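PDB 7CLU: methyltransferase domain-containing protein from Serratia marcescens, which is a dimeric O-methyltransferase of the prodigiosin pathway, and very probably takes its methyl group from S-adenosyl-L-methionine. Local coordinates for residues K28-L33 against I59-M64; W107-T112 against R122-D127; S181-I186 against L195-L200. One frame throughout, in Å; residues are numbered along the deposited sequence.

The three contacts follow one another along the chain, each closing before the next opens, and none touches another. Interaction 1 belongs to the dimerisation region and interactions 2 and 3 to the methyltransferase region; interactions 1 and 2, with centres about 31 Å apart, both border the second subunit. Interaction 3 lies across the chain's centre from both, about 38 Å from interaction 1 and 36 Å from interaction 2 between centres. It is the one at the cofactor site: its strand carries Glu199, which binds S-adenosyl-L-homocysteine, and the side chain of Ile197 is about 8 Å from that of Gln146, another ligand-binding residue. Interactions 1 and 2 are packing away from this site.

Interaction 1 (K28-L33 against I59-M64); sequences KLFDQL and IALRAM
The carbonyl oxygen of Lys28 is gripped from opposite faces of its plane by Asp31 N and by Gln32 NE2, fixing the turn from which Leu29 and Phe30 reach Leu61. The Gln32 NE2 bond to Lys28 O is long, 3.3 Å, but nearly straight at 168°, and the oxygen lies close to the plane of the glutamine amide. Lys28, with positive phi, ends the preceding helix in a Schellman motif before the 3-10 turn 30-33 begins.

Across the contact everything centres on the branched end of Leu61. Leu29 meets it tip to tip, CD2 lying 3.7 Å from Leu61 CD1; with CG anti to the backbone N (chi1 173°), Leu29 sends both methyls that way. Its CD2 also lies over one face of the Phe30 ring, toward the rim, while Phe30 CZ comes within 4.1 Å of both Leu61 methyls. Leucine and phenylalanine suit this buried place, where van der Waals contact between apolar groups does the joining.

The cluster lies within the dimerisation region, whose family belongs to the helix-turn-helix clan: Phe30 and Leu61 share Ala24 of helix 15-26, and Leu29 leans on Leu47 of helix 40-47. Strand 73-75 borders helix 51-63 through Tyr74.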
loop_
_atom_site.group_PDB
_atom_site.type_symbol
_atom_site.label_atom_id
_atom_site.label_comp_id
_atom_site.label_asym_id
_atom_site.label_seq_id
_atom_site.Cartn_x
_atom_site.Cartn_y
_atom_site.Cartn_z
ATOM N N LYS A 28 1.032 -15.660 10.740
ATOM C CA LYS A 28 1.776 -15.693 11.996
ATOM C C LYS A 28 3.214 -16.151 11.761
ATOM O O LYS A 28 3.776 -16.936 12.526
ATOM C CB LYS A 28 1.071 -16.574 13.030
ATOM C CG LYS A 28 -0.276 -16.024 13.470
ATOM C CD LYS A 28 -1.116 -17.093 14.146
ATOM C CE LYS A 28 -2.389 -16.500 14.749
ATOM N NZ LYS A 28 -2.158 -15.136 15.301
ATOM N N LEU A 29 3.812 -15.645 10.682
ATOM C CA LEU A 29 5.125 -16.115 10.260
ATOM C C LEU A 29 6.187 -15.780 11.294
ATOM O O LEU A 29 7.041 -16.614 11.612
ATOM C CB LEU A 29 5.474 -15.504 8.900
ATOM C CG LEU A 29 6.886 -15.726 8.341
ATOM C CD1 LEU A 29 6.842 -15.805 6.813
ATOM C CD2 LEU A 29 7.818 -14.631 8.774
ATOM N N PHE A 30 6.159 -14.558 11.823
ATOM C CA PHE A 30 7.168 -14.173 12.791
ATOM C C PHE A 30 7.078 -14.993 14.069
ATOM O O PHE A 30 8.062 -15.067 14.807
ATOM C CB PHE A 30 7.057 -12.680 13.088
ATOM C CG PHE A 30 6.979 -11.837 11.854
ATOM C CD1 PHE A 30 8.111 -11.589 11.097
ATOM C CD2 PHE A 30 5.768 -11.301 11.442
ATOM C CE1 PHE A 30 8.048 -10.817 9.956
ATOM C CE2 PHE A 30 5.691 -10.530 10.299
ATOM C CZ PHE A 30 6.834 -10.287 9.545
ATOM N N ASP A 31 5.934 -15.635 14.333
ATOM C CA ASP A 31 5.828 -16.491 15.512
ATOM C C ASP A 31 6.835 -17.636 15.469
ATOM O O ASP A 31 7.363 -18.036 16.511
ATOM C CB ASP A 31 4.409 -17.050 15.629
ATOM C CG ASP A 31 3.396 -16.010 16.111
ATOM O OD1 ASP A 31 3.804 -14.925 16.591
ATOM O OD2 ASP A 31 2.185 -16.299 16.014
ATOM N N GLN A 32 7.115 -18.163 14.279
ATOM C CA GLN A 32 8.019 -19.300 14.107
ATOM C C GLN A 32 9.462 -18.972 14.438
ATOM O O GLN A 32 10.290 -19.893 14.501
ATOM C CB GLN A 32 7.937 -19.818 12.674
ATOM C CG GLN A 32 6.516 -19.970 12.165
ATOM C CD GLN A 32 5.608 -20.637 13.189
ATOM O OE1 GLN A 32 5.918 -21.719 13.698
ATOM N NE2 GLN A 32 4.489 -19.984 13.508
ATOM N N LEU A 33 9.787 -17.697 14.644
ATOM C CA LEU A 33 11.137 -17.273 14.975
ATOM C C LEU A 33 11.248 -16.698 16.378
ATOM O O LEU A 33 12.295 -16.141 16.723
ATOM C CB LEU A 33 11.632 -16.242 13.963
ATOM C CG LEU A 33 11.704 -16.691 12.501
ATOM C CD1 LEU A 33 12.033 -15.504 11.603
ATOM C CD2 LEU A 33 12.726 -17.832 12.315
ATOM N N ILE A 59 12.364 -13.970 1.851
ATOM C CA ILE A 59 13.354 -13.135 1.181
ATOM C C ILE A 59 12.856 -11.704 1.074
ATOM O O ILE A 59 13.615 -10.752 1.276
ATOM C CB ILE A 59 13.686 -13.718 -0.204
ATOM C CG1 ILE A 59 14.452 -15.035 -0.071
ATOM C CG2 ILE A 59 14.458 -12.720 -1.054
ATOM C CD1 ILE A 59 14.681 -15.727 -1.438
ATOM N N ALA A 60 11.577 -11.530 0.726
ATOM C CA ALA A 60 10.998 -10.195 0.673
ATOM C C ALA A 60 11.045 -9.524 2.041
ATOM O O ALA A 60 11.430 -8.358 2.151
ATOM C CB ALA A 60 9.549 -10.261 0.152
ATOM N N LEU A 61 10.617 -10.236 3.093
ATOM C CA LEU A 61 10.637 -9.639 4.427
ATOM C C LEU A 61 12.058 -9.310 4.858
ATOM O O LEU A 61 12.287 -8.314 5.547
ATOM C CB LEU A 61 9.990 -10.587 5.449
ATOM C CG LEU A 61 8.513 -10.907 5.223
ATOM C CD1 LEU A 61 8.109 -12.114 6.078
ATOM C CD2 LEU A 61 7.680 -9.662 5.544
ATOM N N ARG A 62 13.023 -10.129 4.457
ATOM C CA ARG A 62 14.414 -9.804 4.766
ATOM C C ARG A 62 14.836 -8.557 4.009
ATOM O O ARG A 62 15.424 -7.628 4.581
ATOM C CB ARG A 62 15.306 -10.987 4.397
ATOM C CG ARG A 62 16.768 -10.611 4.155
ATOM C CD ARG A 62 17.433 -10.080 5.428
ATOM N NE ARG A 62 18.834 -9.748 5.203
ATOM C CZ ARG A 62 19.269 -8.576 4.753
ATOM N NH1 ARG A 62 18.412 -7.614 4.475
ATOM N NH2 ARG A 62 20.571 -8.371 4.572
ATOM N N ALA A 63 14.520 -8.514 2.706
ATOM C CA ALA A 63 14.928 -7.376 1.892
ATOM C C ALA A 63 14.273 -6.090 2.374
ATOM O O ALA A 63 14.832 -5.006 2.183
ATOM C CB ALA A 63 14.591 -7.636 0.415
ATOM N N MET A 64 13.103 -6.192 3.014
ATOM C CA MET A 64 12.407 -5.023 3.556
ATOM C C MET A 64 12.930 -4.596 4.920
ATOM O O MET A 64 12.533 -3.531 5.409
ATOM C CB MET A 64 10.894 -5.295 3.660
ATOM C CG MET A 64 10.142 -5.372 2.312
ATOM S SD MET A 64 8.499 -6.098 2.495
ATOM C CE MET A 64 7.787 -4.901 3.609
#

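Interaction 2 (W107-T112 against R122-D127); sequences WGELKT and RTVFGD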
loop_
_atom_site.group_PDB
_atom_site.type_symbol
_atom_site.label_atom_id
_atom_site.label_comp_id
_atom_site.label_asym_id
_atom_site.label_seq_id
_atom_site.Cartn_x
_atom_site.Cartn_y
_atom_site.Cartn_z
ATOM N N TRP A 107 -10.178 0.189 -1.027
ATOM C CA TRP A 107 -9.314 1.108 -1.756
ATOM C C TRP A 107 -9.074 0.660 -3.186
ATOM O O TRP A 107 -8.664 1.480 -4.016
ATOM C CB TRP A 107 -7.968 1.281 -1.053
ATOM C CG TRP A 107 -8.005 2.270 0.075
ATOM C CD1 TRP A 107 -8.554 2.080 1.311
ATOM C CD2 TRP A 107 -7.429 3.585 0.084
ATOM N NE1 TRP A 107 -8.363 3.204 2.087
ATOM C CE2 TRP A 107 -7.681 4.142 1.355
ATOM C CE3 TRP A 107 -6.742 4.354 -0.871
ATOM C CZ2 TRP A 107 -7.249 5.432 1.710
ATOM C CZ3 TRP A 107 -6.330 5.636 -0.525
ATOM C CH2 TRP A 107 -6.572 6.157 0.763
ATOM N N GLY A 108 -9.303 -0.613 -3.491
ATOM C CA GLY A 108 -9.258 -1.037 -4.877
ATOM C C GLY A 108 -10.203 -0.232 -5.744
ATOM O O GLY A 108 -9.928 -0.002 -6.920
ATOM N N GLU A 109 -11.292 0.264 -5.157
ATOM C CA GLU A 109 -12.303 1.038 -5.866
ATOM C C GLU A 109 -12.282 2.515 -5.470
ATOM O O GLU A 109 -13.320 3.186 -5.496
ATOM C CB GLU A 109 -13.687 0.426 -5.625
ATOM C CG GLU A 109 -13.806 -1.032 -6.070
ATOM C CD GLU A 109 -13.681 -1.190 -7.584
ATOM O OE1 GLU A 109 -14.438 -0.524 -8.312
ATOM O OE2 GLU A 109 -12.805 -1.955 -8.047
ATOM N N LEU A 110 -11.104 3.032 -5.093
ATOM C CA LEU A 110 -10.989 4.452 -4.770
ATOM C C LEU A 110 -11.477 5.332 -5.918
ATOM O O LEU A 110 -12.123 6.365 -5.683
ATOM C CB LEU A 110 -9.544 4.806 -4.414
ATOM C CG LEU A 110 -9.285 6.305 -4.171
ATOM C CD1 LEU A 110 -10.063 6.793 -2.951
ATOM C CD2 LEU A 110 -7.793 6.595 -4.014
ATOM N N LYS A 111 -11.143 4.961 -7.164
ATOM C CA LYS A 111 -11.521 5.782 -8.309
ATOM C C LYS A 111 -13.022 6.024 -8.319
ATOM O O LYS A 111 -13.479 7.156 -8.513
ATOM C CB LYS A 111 -11.074 5.114 -9.614
ATOM C CG LYS A 111 -11.808 5.617 -10.879
ATOM C CD LYS A 111 -11.314 4.899 -12.134
ATOM C CE LYS A 111 -12.408 4.794 -13.196
ATOM N NZ LYS A 111 -11.889 4.254 -14.495
ATOM N N THR A 112 -13.801 4.971 -8.064
ATOM C CA THR A 112 -15.253 5.103 -8.099
ATOM C C THR A 112 -15.768 5.851 -6.873
ATOM O O THR A 112 -16.781 6.564 -6.960
ATOM C CB THR A 112 -15.882 3.711 -8.220
ATOM O OG1 THR A 112 -15.421 3.102 -9.427
ATOM C CG2 THR A 112 -17.415 3.785 -8.242
ATOM N N ARG A 122 -20.954 -1.513 -1.016
ATOM C CA ARG A 122 -21.909 -2.248 -1.846
ATOM C C ARG A 122 -21.206 -2.894 -3.029
ATOM O O ARG A 122 -21.287 -4.109 -3.232
ATOM C CB ARG A 122 -23.014 -1.315 -2.351
ATOM C CG ARG A 122 -23.841 -0.615 -1.284
ATOM C CD ARG A 122 -25.076 0.044 -1.913
ATOM N NE ARG A 122 -25.280 1.410 -1.435
ATOM C CZ ARG A 122 -25.917 1.721 -0.309
ATOM N NH1 ARG A 122 -26.411 0.760 0.461
ATOM N NH2 ARG A 122 -26.060 2.993 0.053
ATOM N N THR A 123 -20.538 -2.073 -3.839
ATOM C CA THR A 123 -19.611 -2.532 -4.862
ATOM C C THR A 123 -18.780 -3.717 -4.380
ATOM O O THR A 123 -18.843 -4.818 -4.942
ATOM C CB THR A 123 -18.700 -1.355 -5.242
ATOM O OG1 THR A 123 -19.499 -0.177 -5.462
ATOM C CG2 THR A 123 -17.876 -1.667 -6.477
ATOM N N VAL A 124 -18.035 -3.515 -3.293
ATOM C CA VAL A 124 -16.956 -4.433 -2.955
ATOM C C VAL A 124 -17.470 -5.667 -2.213
ATOM O O VAL A 124 -17.014 -6.789 -2.471
ATOM C CB VAL A 124 -15.878 -3.671 -2.154
ATOM C CG1 VAL A 124 -14.934 -4.618 -1.464
ATOM C CG2 VAL A 124 -15.125 -2.697 -3.073
ATOM N N PHE A 125 -18.413 -5.499 -1.282
ATOM C CA PHE A 125 -18.842 -6.600 -0.420
ATOM C C PHE A 125 -20.269 -7.074 -0.681
ATOM O O PHE A 125 -20.709 -8.038 -0.041
ATOM C CB PHE A 125 -18.721 -6.206 1.059
ATOM C CG PHE A 125 -17.341 -5.791 1.463
ATOM C CD1 PHE A 125 -16.345 -6.740 1.626
ATOM C CD2 PHE A 125 -17.035 -4.450 1.672
ATOM C CE1 PHE A 125 -15.062 -6.363 1.999
ATOM C CE2 PHE A 125 -15.747 -4.070 2.042
ATOM C CZ PHE A 125 -14.761 -5.031 2.192
ATOM N N GLY A 126 -21.003 -6.427 -1.581
ATOM C CA GLY A 126 -22.420 -6.731 -1.733
ATOM C C GLY A 126 -23.249 -6.414 -0.506
ATOM O O GLY A 126 -24.299 -7.031 -0.295
ATOM N N ASP A 127 -22.803 -5.462 0.314
ATOM C CA ASP A 127 -23.468 -5.090 1.560
ATOM C C ASP A 127 -24.121 -3.727 1.361
ATOM O O ASP A 127 -23.428 -2.710 1.247
ATOM C CB ASP A 127 -22.454 -5.066 2.709
ATOM C CG ASP A 127 -23.103 -4.988 4.076
ATOM O OD1 ASP A 127 -24.296 -4.611 4.155
ATOM O OD2 ASP A 127 -22.409 -5.304 5.076
#
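Trp107 opens the segment whose Glu109 meets Thr123 and Val124, but its side chain leaves the backbone away from them. The indole serves the dimer interface instead, stacking on Phe16 of the second subunit and meeting Phe15 of that subunit edge-to-face, a place that suits a broad aromatic.

Trp107 O accepts Leu110 N in a type I turn, at 3.1 Å, which takes the chain through Gly108 from helix 93-107 into helix 110-116.

Glu109 comes next, at the N-cap position of helix 110-116. Its chain is bent at chi2 (-66°), and the aliphatic part does most of the touching: CG lies 3.7 Å from Val124 CG2 and 4.1 Å from Thr123 CG2, the side chains passing each other at a slant. The carboxylate comes no closer than OE1 to Thr123 CG2, 4.1 Å. Glutamate suits this partly exposed rim, because its methylenes can lie on apolar neighbours while its acid group, at the start of a helix, is probably favoured by the helix dipole. Thr123 presents its methyl to the glutamate while its OG1 is hydrogen-bonded to Gln120 OE1.

Both short helices are part of the helical region that precedes strand 171-175, the first strand of the seven-stranded methyltransferase sheet. Valine, branched at CB, suits position 124 by spreading two methyls in different directions: CG2 goes to Glu109, and CG1 sits 3.5 Å above the centre of the Phe125 ring. Behind the contact Val124 rests on Pro105 and Leu106 of helix 93-107. Glycine fits at Gly126, where phi turns positive (64°) as helix 121-125 ends.

Beyond Glu109 the first segment winds on through Leu110 and Lys111 to Thr112, whose N makes a weak bond of 3.2 Å to Glu109 O.

Interaction 3 (S181-I186 against L195-L200); sequences SLPMAI and LAICEL
Pro183 and Ile186 of helix 181-189 pack on Leu195 and Ile197 of strand 194-199, closing the second half of a beta-alpha-beta crossover that starts at strand 171-175. This is the nucleotide-binding-like core of the Rossmann-type methyltransferase fold. Helix and strand run antiparallel, at 176° between their directions, with the segment axes 9.0 Å apart.

On the tight side the side chains that meet are apolar. Pro183 puts CG against the outer branch of Ile197, 3.6 Å from CD1 and 3.7 Å from CG1, the ring and the isoleucine crossing at about a right angle. Ile197 presents that branch because CG1 stands anti to the carbonyl carbon (chi1 -62°) and CD1 continues outward. Proline suits the first helical turn, where a backbone N-H has no carbonyl of a preceding turn to bond. One turn on, Ile186 CG2 meets Leu195 CD2 at 3.9 Å, the two side chains meeting at a slant; both also touch Phe172 of strand 171-175.

The other side of the helix is looser. Ser181, Met184 and Ala185 point away from the strand and are partly exposed, though Ser181 and Ala185 still touch Ile157 of helix 154-163. The small size of these two is consistent with a close approach of that helix.

Backbone hydrogen bonds join the strand to its neighbours on either flank, Leu195 and Ile197 to Asp221 (Ile197 also to Val223), Ala196 and Cys198 to Asp174. At its end stands Glu199, which binds S-adenosyl-L-homocysteine, probably through the ribose hydroxyls as acidic residues at this strand end do in related methyltransferases. The other methyl of Leu195, CD1, lies 3.4 Å from Pro183 O, packed against the helix backbone.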
loop_
_atom_site.group_PDB
_atom_site.type_symbol
_atom_site.label_atom_id
_atom_site.label_comp_id
_atom_site.label_asym_id
_atom_site.label_seq_id
_atom_site.Cartn_x
_atom_site.Cartn_y
_atom_site.Cartn_z
ATOM N N SER A 181 -9.095 3.587 28.817
ATOM C CA SER A 181 -7.687 3.901 29.020
ATOM C C SER A 181 -7.471 5.334 29.475
ATOM O O SER A 181 -6.594 5.606 30.310
ATOM C CB SER A 181 -6.930 3.641 27.725
ATOM O OG SER A 181 -6.775 2.256 27.598
ATOM N N LEU A 182 -8.233 6.276 28.916
ATOM C CA LEU A 182 -8.014 7.671 29.273
ATOM C C LEU A 182 -8.499 7.965 30.686
ATOM O O LEU A 182 -7.711 8.505 31.481
ATOM C CB LEU A 182 -8.653 8.588 28.232
ATOM C CG LEU A 182 -8.804 10.071 28.572
ATOM C CD1 LEU A 182 -7.469 10.686 28.880
ATOM C CD2 LEU A 182 -9.494 10.794 27.380
ATOM N N PRO A 183 -9.736 7.635 31.083
ATOM C CA PRO A 183 -10.115 7.918 32.478
ATOM C C PRO A 183 -9.319 7.112 33.491
ATOM O O PRO A 183 -9.158 7.568 34.628
ATOM C CB PRO A 183 -11.618 7.590 32.522
ATOM C CG PRO A 183 -11.881 6.775 31.316
ATOM C CD PRO A 183 -10.899 7.202 30.284
ATOM N N MET A 184 -8.792 5.939 33.123
ATOM C CA MET A 184 -7.852 5.260 34.014
ATOM C C MET A 184 -6.594 6.100 34.231
ATOM O O MET A 184 -6.142 6.279 35.369
ATOM C CB MET A 184 -7.498 3.877 33.458
ATOM C CG MET A 184 -8.580 2.863 33.713
ATOM S SD MET A 184 -8.291 1.224 33.028
ATOM C CE MET A 184 -7.821 1.595 31.380
ATOM N N ALA A 185 -6.017 6.639 33.150
ATOM C CA ALA A 185 -4.811 7.447 33.296
ATOM C C ALA A 185 -5.092 8.705 34.109
ATOM O O ALA A 185 -4.246 9.145 34.903
ATOM C CB ALA A 185 -4.236 7.801 31.927
ATOM N N ILE A 186 -6.289 9.282 33.943
ATOM C CA ILE A 186 -6.676 10.439 34.742
ATOM C C ILE A 186 -6.743 10.060 36.214
ATOM O O ILE A 186 -6.129 10.716 37.062
ATOM C CB ILE A 186 -8.010 11.025 34.243
ATOM C CG1 ILE A 186 -7.873 11.486 32.792
ATOM C CG2 ILE A 186 -8.437 12.188 35.115
ATOM C CD1 ILE A 186 -9.210 11.799 32.121
ATOM N N LEU A 195 -15.299 10.404 37.791
ATOM C CA LEU A 195 -14.966 9.860 36.483
ATOM C C LEU A 195 -16.056 8.923 35.988
ATOM O O LEU A 195 -16.592 8.113 36.748
ATOM C CB LEU A 195 -13.629 9.105 36.517
ATOM C CG LEU A 195 -12.360 9.919 36.776
ATOM C CD1 LEU A 195 -11.173 8.972 36.943
ATOM C CD2 LEU A 195 -12.111 10.886 35.627
ATOM N N ALA A 196 -16.322 8.997 34.689
ATOM C CA ALA A 196 -17.392 8.213 34.095
ATOM C C ALA A 196 -17.104 8.002 32.617
ATOM O O ALA A 196 -16.406 8.791 31.978
ATOM C CB ALA A 196 -18.758 8.890 34.270
ATOM N N ILE A 197 -17.663 6.930 32.078
ATOM C CA ILE A 197 -17.683 6.712 30.645
ATOM C C ILE A 197 -19.131 6.509 30.222
ATOM O O ILE A 197 -19.873 5.785 30.889
ATOM C CB ILE A 197 -16.825 5.501 30.251
ATOM C CG1 ILE A 197 -15.357 5.743 30.645
ATOM C CG2 ILE A 197 -16.979 5.221 28.764
ATOM C CD1 ILE A 197 -14.553 4.486 30.723
ATOM N N CYS A 198 -19.524 7.136 29.120
ATOM C CA CYS A 198 -20.844 6.929 28.522
ATOM C C CYS A 198 -20.727 5.964 27.343
ATOM O O CYS A 198 -19.996 6.245 26.390
ATOM C CB CYS A 198 -21.446 8.249 28.061
ATOM S SG CYS A 198 -23.133 8.047 27.433
ATOM N N GLU A 199 -21.429 4.824 27.420
ATOM C CA GLU A 199 -21.388 3.807 26.372
ATOM C C GLU A 199 -22.798 3.505 25.889
ATOM O O GLU A 199 -23.764 3.658 26.639
ATOM C CB GLU A 199 -20.760 2.491 26.851
ATOM C CG GLU A 199 -19.251 2.529 27.018
ATOM C CD GLU A 199 -18.538 2.943 25.749
ATOM O OE1 GLU A 199 -18.775 2.304 24.700
ATOM O OE2 GLU A 199 -17.749 3.908 25.803
ATOM N N LEU A 200 -22.896 3.058 24.638
ATOM C CA LEU A 200 -24.146 2.507 24.137
ATOM C C LEU A 200 -24.614 1.387 25.059
ATOM O O LEU A 200 -23.785 0.626 25.571
ATOM C CB LEU A 200 -23.969 1.961 22.715
ATOM C CG LEU A 200 -23.828 2.935 21.548
ATOM C CD1 LEU A 200 -23.639 2.150 20.254
ATOM C CD2 LEU A 200 -25.032 3.855 21.454
#